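Local atomic coordinates of putative NADH-flavin reductase (Streptococcus pneumoniae TIGR4, PDB entry 4R01), a protein that probably acts as an NADH-flavin reductase, using a Rossmann fold of the kind that binds NAD(P) dinucleotides. Residues T52-D55 with L56-F59; T173-E176 with K177-Q181. One frame throughout, in Å; residues are numbered along the deposited sequence. Where two conformers were deposited one is given.

Interaction 1: T52-D55 with L56-F59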
ATOM      1  N   THR A  52     -29.824 -11.821 -32.285  1.00 47.45           N
ATOM      2  CA  THR A  52     -30.231 -10.917 -33.351  1.00 49.49           C
ATOM      3  C   THR A  52     -30.875  -9.672 -32.751  1.00 49.23           C
ATOM      4  O   THR A  52     -31.117  -9.616 -31.546  1.00 48.40           O
ATOM      5  CB  THR A  52     -31.222 -11.589 -34.319  1.00 51.58           C
ATOM      6  OG1 THR A  52     -32.495 -11.733 -33.675  1.00 47.80           O
ATOM      7  CG2 THR A  52     -30.710 -12.960 -34.743  1.00 49.25           C
ATOM      8  N   LYS A  53     -31.154  -8.679 -33.589  1.00 51.16           N
ATOM      9  CA  LYS A  53     -31.844  -7.482 -33.122  1.00 54.81           C
ATOM     10  C   LYS A  53     -33.228  -7.839 -32.594  1.00 57.94           C
ATOM     11  O   LYS A  53     -33.683  -7.280 -31.599  1.00 61.94           O
ATOM     12  CB  LYS A  53     -31.958  -6.445 -34.241  1.00 58.15           C
ATOM     13  CG  LYS A  53     -30.639  -6.095 -34.897  1.00 59.19           C
ATOM     14  CD  LYS A  53     -30.796  -4.949 -35.881  1.00 64.60           C
ATOM     15  CE  LYS A  53     -29.487  -4.672 -36.605  1.00 67.82           C
ATOM     16  NZ  LYS A  53     -29.566  -3.457 -37.461  1.00 72.36           N
ATOM     17  N   ASP A  54     -33.882  -8.787 -33.256  1.00 56.60           N
ATOM     18  CA  ASP A  54     -35.209  -9.228 -32.846  1.00 57.27           C
ATOM     19  C   ASP A  54     -35.196  -9.900 -31.471  1.00 53.09           C
ATOM     20  O   ASP A  54     -36.234 -10.017 -30.820  1.00 54.59           O
ATOM     21  CB  ASP A  54     -35.800 -10.173 -33.893  1.00 59.55           C
ATOM     22  CG  ASP A  54     -36.219  -9.448 -35.159  1.00 62.42           C
ATOM     23  OD1 ASP A  54     -36.435  -8.217 -35.097  1.00 61.17           O
ATOM     24  OD2 ASP A  54     -36.344 -10.108 -36.214  1.00 63.14           O
ATOM     25  N   ASP A  55     -34.021 -10.336 -31.032  1.00 49.66           N
ATOM     26  CA  ASP A  55     -33.872 -10.884 -29.689  1.00 50.34           C
ATOM     27  C   ASP A  55     -33.786  -9.777 -28.642  1.00 49.76           C
ATOM     28  O   ASP A  55     -34.203  -9.962 -27.501  1.00 48.54           O
ATOM     29  CB  ASP A  55     -32.632 -11.775 -29.599  1.00 43.35           C
ATOM     30  CG  ASP A  55     -32.750 -13.024 -30.440  1.00 56.41           C
ATOM     31  OD1 ASP A  55     -33.877 -13.550 -30.579  1.00 60.75           O
ATOM     32  OD2 ASP A  55     -31.714 -13.487 -30.960  1.00 52.45           O
ATOM     33  N   LEU A  56     -33.251  -8.625 -29.033  1.00 55.65           N
ATOM     34  CA  LEU A  56     -33.008  -7.549 -28.078  1.00 54.51           C
ATOM     35  C   LEU A  56     -33.976  -6.377 -28.214  1.00 60.69           C
ATOM     36  O   LEU A  56     -33.869  -5.396 -27.480  1.00 62.97           O
ATOM     37  CB  LEU A  56     -31.573  -7.042 -28.208  1.00 52.70           C
ATOM     38  CG  LEU A  56     -30.487  -8.050 -27.830  1.00 51.35           C
ATOM     39  CD1 LEU A  56     -29.134  -7.358 -27.705  1.00 49.55           C
ATOM     40  CD2 LEU A  56     -30.850  -8.775 -26.544  1.00 50.08           C
ATOM     41  N   THR A  57     -34.916  -6.477 -29.150  1.00 63.32           N
ATOM     42  CA  THR A  57     -35.971  -5.475 -29.260  1.00 67.65           C
ATOM     43  C   THR A  57     -36.980  -5.658 -28.133  1.00 68.19           C
ATOM     44  O   THR A  57     -37.202  -6.774 -27.666  1.00 68.43           O
ATOM     45  CB  THR A  57     -36.707  -5.548 -30.611  1.00 73.17           C
ATOM     46  OG1 THR A  57     -37.062  -6.908 -30.891  1.00 73.64           O
ATOM     47  CG2 THR A  57     -35.830  -5.012 -31.733  1.00 72.77           C
ATOM     48  N   GLY A  58     -37.588  -4.561 -27.698  1.00 71.31           N
ATOM     49  CA  GLY A  58     -38.571  -4.615 -26.632  1.00 75.79           C
ATOM     50  C   GLY A  58     -37.947  -4.668 -25.250  1.00 76.82           C
ATOM     51  O   GLY A  58     -38.479  -5.308 -24.345  1.00 80.32           O
ATOM     52  N   PHE A  59     -36.808  -3.999 -25.090  1.00 75.15           N
ATOM     53  CA  PHE A  59     -36.154  -3.896 -23.790  1.00 73.44           C
ATOM     54  C   PHE A  59     -35.774  -2.451 -23.486  1.00 73.10           C
ATOM     55  O   PHE A  59     -35.276  -1.736 -24.355  1.00 74.52           O
ATOM     56  CB  PHE A  59     -34.906  -4.781 -23.731  1.00 71.07           C
ATOM     57  CG  PHE A  59     -35.204  -6.250 -23.668  1.00 72.12           C
ATOM     58  CD1 PHE A  59     -35.739  -6.814 -22.522  1.00 72.87           C
ATOM     59  CD2 PHE A  59     -34.935  -7.070 -24.751  1.00 73.10           C
ATOM     60  CE1 PHE A  59     -36.012  -8.166 -22.460  1.00 73.85           C
ATOM     61  CE2 PHE A  59     -35.205  -8.425 -24.695  1.00 74.53           C
ATOM     62  CZ  PHE A  59     -35.744  -8.974 -23.547  1.00 74.42           C
TER
HETATM   63  O   HOH W   1     -37.555  -8.972 -28.836  1.00 66.33           O
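Lys53 and Leu56 meet through the backbone, the amide of Leu56 approaching Lys53 O from above its carbonyl plane (N to O 2.9 Å). The same oxygen also takes a weak bond from Thr57 N, and methyl CG2 of Thr57 presses on it as well, with CG2 to Lys53 O at 3.1 Å. One carbonyl thus gathers two amides and a methyl in a closely knit part of this short helical turn. Before it, Thr52 serves as N-cap. Its amide gives a fairly straight bond (158°) to Asp55 OD2, met from above the carboxylate plane at an N to OD2 distance of 2.8 Å, while Thr52 OG1 accepts a weak bond from Asp55 N. The carboxylate has a second partner in Lys46, a salt bridge that pins the box to the preceding part of the chain. The buried side belongs to Leu56. With CG anti to its carbonyl carbon (chi1 -65°), the side chain is directed among Ile31, Phe84, Leu87 and Leu88. Farther on, the Phe59 ring presents an edge to Asp55 O, which lies close to the ring plane, CE2 to O being 3.4 Å. The solvent side is looser by contrast: there one water donates to both Asp54 O and Thr57 O and accepts from Thr57 OG1 (water to OG1 3.0 Å). The whole is a worked example of a capping box opening a single-turn helix, here set in the Rossmann-fold crossover that carries the chain from edge strand 42-45 to strand 61-64.

Interaction 2: T173-E176 with K177-Q181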
ATOM      1  N   THR A 173     -11.261   4.872  -6.395  1.00 27.74           N
ATOM      2  CA  THR A 173     -11.767   5.453  -5.161  1.00 28.12           C
ATOM      3  C   THR A 173     -11.779   4.392  -4.064  1.00 28.81           C
ATOM      4  O   THR A 173     -11.946   3.208  -4.343  1.00 30.84           O
ATOM      5  CB  THR A 173     -13.188   6.040  -5.372  1.00 46.46           C
ATOM      6  OG1 THR A 173     -13.115   7.136  -6.291  1.00 49.94           O
ATOM      7  CG2 THR A 173     -13.805   6.527  -4.068  1.00 47.92           C
ATOM      8  N   THR A 174     -11.565   4.812  -2.824  1.00 24.67           N
ATOM      9  CA  THR A 174     -11.666   3.915  -1.684  1.00 25.98           C
ATOM     10  C   THR A 174     -12.726   4.440  -0.727  1.00 29.06           C
ATOM     11  O   THR A 174     -13.237   5.542  -0.917  1.00 32.63           O
ATOM     12  CB  THR A 174     -10.327   3.787  -0.942  1.00 29.88           C
ATOM     13  OG1 THR A 174     -10.050   5.006  -0.238  1.00 29.34           O
ATOM     14  CG2 THR A 174      -9.196   3.496  -1.920  1.00 27.60           C
ATOM     15  N   ASN A 175     -13.066   3.657   0.292  1.00 26.21           N
ATOM     16  CA  ASN A 175     -13.901   4.179   1.367  1.00 27.93           C
ATOM     17  C   ASN A 175     -13.008   4.837   2.415  1.00 31.35           C
ATOM     18  O   ASN A 175     -11.811   5.002   2.184  1.00 30.47           O
ATOM     19  CB  ASN A 175     -14.772   3.081   1.987  1.00 28.20           C
ATOM     20  CG  ASN A 175     -13.967   1.932   2.572  1.00 31.45           C
ATOM     21  OD1 ASN A 175     -12.797   2.079   2.920  1.00 35.14           O
ATOM     22  ND2 ASN A 175     -14.609   0.776   2.696  1.00 30.37           N
ATOM     23  N   GLU A 176     -13.579   5.188   3.566  1.00 31.73           N
ATOM     24  CA  GLU A 176     -12.842   5.912   4.602  1.00 33.94           C
ATOM     25  C   GLU A 176     -11.713   5.086   5.222  1.00 36.16           C
ATOM     26  O   GLU A 176     -10.847   5.628   5.905  1.00 40.48           O
ATOM     27  CB  GLU A 176     -13.797   6.387   5.703  1.00 37.00           C
ATOM     28  CG  GLU A 176     -14.374   5.265   6.552  1.00 44.48           C
ATOM     29  CD  GLU A 176     -15.280   5.769   7.661  1.00 52.55           C
ATOM     30  OE1 GLU A 176     -15.505   6.996   7.739  1.00 56.78           O
ATOM     31  OE2 GLU A 176     -15.766   4.938   8.456  1.00 56.45           O
ATOM     32  N   LYS A 177     -11.726   3.777   4.987  1.00 36.31           N
ATOM     33  CA  LYS A 177     -10.692   2.896   5.514  0.50 36.09           C
ATOM     34  C   LYS A 177      -9.567   2.702   4.500  1.00 34.95           C
ATOM     35  O   LYS A 177      -8.588   2.007   4.770  1.00 33.94           O
ATOM     36  CB  LYS A 177     -11.288   1.541   5.897  0.50 37.34           C
ATOM     37  CG  LYS A 177     -12.702   1.614   6.454  0.50 39.64           C
ATOM     38  CD  LYS A 177     -12.734   1.504   7.973  0.50 41.11           C
ATOM     39  CE  LYS A 177     -12.434   2.833   8.650  0.50 38.78           C
ATOM     40  NZ  LYS A 177     -12.706   2.770  10.112  0.50 38.05           N
ATOM     41  N   GLY A 178      -9.718   3.319   3.332  1.00 34.64           N
ATOM     42  CA  GLY A 178      -8.736   3.192   2.270  1.00 34.41           C
ATOM     43  C   GLY A 178      -8.850   1.854   1.562  1.00 34.68           C
ATOM     44  O   GLY A 178      -7.906   1.394   0.924  1.00 37.81           O
ATOM     45  N   ILE A 179     -10.020   1.233   1.672  1.00 31.91           N
ATOM     46  CA  ILE A 179     -10.243  -0.097   1.118  1.00 34.63           C
ATOM     47  C   ILE A 179     -11.200  -0.048  -0.073  1.00 35.58           C
ATOM     48  O   ILE A 179     -12.172   0.705  -0.067  1.00 38.70           O
ATOM     49  CB  ILE A 179     -10.808  -1.056   2.191  1.00 41.26           C
ATOM     50  CG1 ILE A 179      -9.926  -1.034   3.440  1.00 42.20           C
ATOM     51  CG2 ILE A 179     -10.923  -2.475   1.653  1.00 45.32           C
ATOM     52  CD1 ILE A 179     -10.443  -1.897   4.567  1.00 43.39           C
ATOM     53  N   SER A 180     -10.911  -0.847  -1.095  1.00 29.14           N
ATOM     54  CA  SER A 180     -11.797  -0.958  -2.245  1.00 27.75           C
ATOM     55  C   SER A 180     -12.329  -2.383  -2.381  1.00 29.39           C
ATOM     56  O   SER A 180     -11.669  -3.249  -2.955  1.00 31.10           O
ATOM     57  CB  SER A 180     -11.072  -0.541  -3.525  1.00 26.78           C
ATOM     58  OG  SER A 180     -11.904  -0.722  -4.657  1.00 25.93           O
ATOM     59  N   GLN A 181     -13.521  -2.618  -1.840  1.00 28.37           N
ATOM     60  CA  GLN A 181     -14.162  -3.927  -1.925  1.00 28.53           C
ATOM     61  C   GLN A 181     -15.667  -3.760  -2.077  1.00 27.71           C
ATOM     62  O   GLN A 181     -16.217  -2.725  -1.704  1.00 30.30           O
ATOM     63  CB  GLN A 181     -13.854  -4.773  -0.688  1.00 31.76           C
ATOM     64  CG  GLN A 181     -14.439  -4.209   0.598  1.00 40.46           C
ATOM     65  CD  GLN A 181     -14.253  -5.131   1.786  1.00 49.77           C
ATOM     66  OE1 GLN A 181     -13.153  -5.267   2.318  1.00 50.89           O
ATOM     67  NE2 GLN A 181     -15.338  -5.764   2.214  1.00 57.21           N
TER
HETATM   68  O   HOH W   2     -12.667   1.191  -5.938  1.00 35.42           O
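Asn175 and Ile179 are joined twice, once through backbone alone and once through the side-chain amide of Asn175. The backbone bonds set the frame. Asn175 N donates to Ile179 O along a nearly straight line (167°, N to O 3.1 Å), and one step inward Gly178 N closes a type I beta turn by donating to Asn175 O at 2.9 Å between N and O. Gly178 has positive phi, a conformation that glycine adopts readily. Side-chain bonds then brace the turn from within. Asn175 CG stands between its own N and carbonyl carbon (chi1 59°), which folds OD1 back over the turn; Lys177 N reaches OD1 at 2.9 Å and Ile179 N reaches it at 3.2 Å, from opposite faces of the amide plane. Held by two donors, the side-chain amide should have little freedom to rotate. Asn175 O is likewise gripped twice, since Thr174 OG1 donates to it on a lone pair, in the carbonyl plane (OG1 to O 3.0 Å). Van der Waals contact adds Thr174 OG1 resting on Gly178 CA at 3.4 Å. At the open end of the loop, a water links Thr173 O to Ser180 OG, whose hydroxyl also bonds to Val153 N. Contacts between subunits complete the setting: Thr173 and Thr174 pack on Glu176 and Gly178 of a second subunit, and Ser180 N bonds to Glu122 of a third. The pattern is that of a 3:5 beta hairpin, a type I turn with a G1 beta bulge at Gly178, and with an Asx turn formed by Asn175 inside it; here it shapes a loop at a subunit interface.

In the fold
Interactions 1 and 2 lie on opposite sides of the chain's centre, their own centres 39 Å apart, and share no helix or strand. Both are local contacts within one continuous stretch of the NAD(P)H-binding domain, yet their surroundings differ. Interaction 1 is a surface contact untouched by other subunits: it is anchored by one buried leucine against helix 76-88 and strand 27-32, and by a charged cap. Interaction 2, partly buried, lies in the loop that runs from strand 165-168 to strand 181-183, where two further subunits approach; within the loop its bonds are made by neutral amides and a hydroxyl. In both, a side chain bonds to backbone amides: a carboxylate at the helix start, a side-chain amide in the turn.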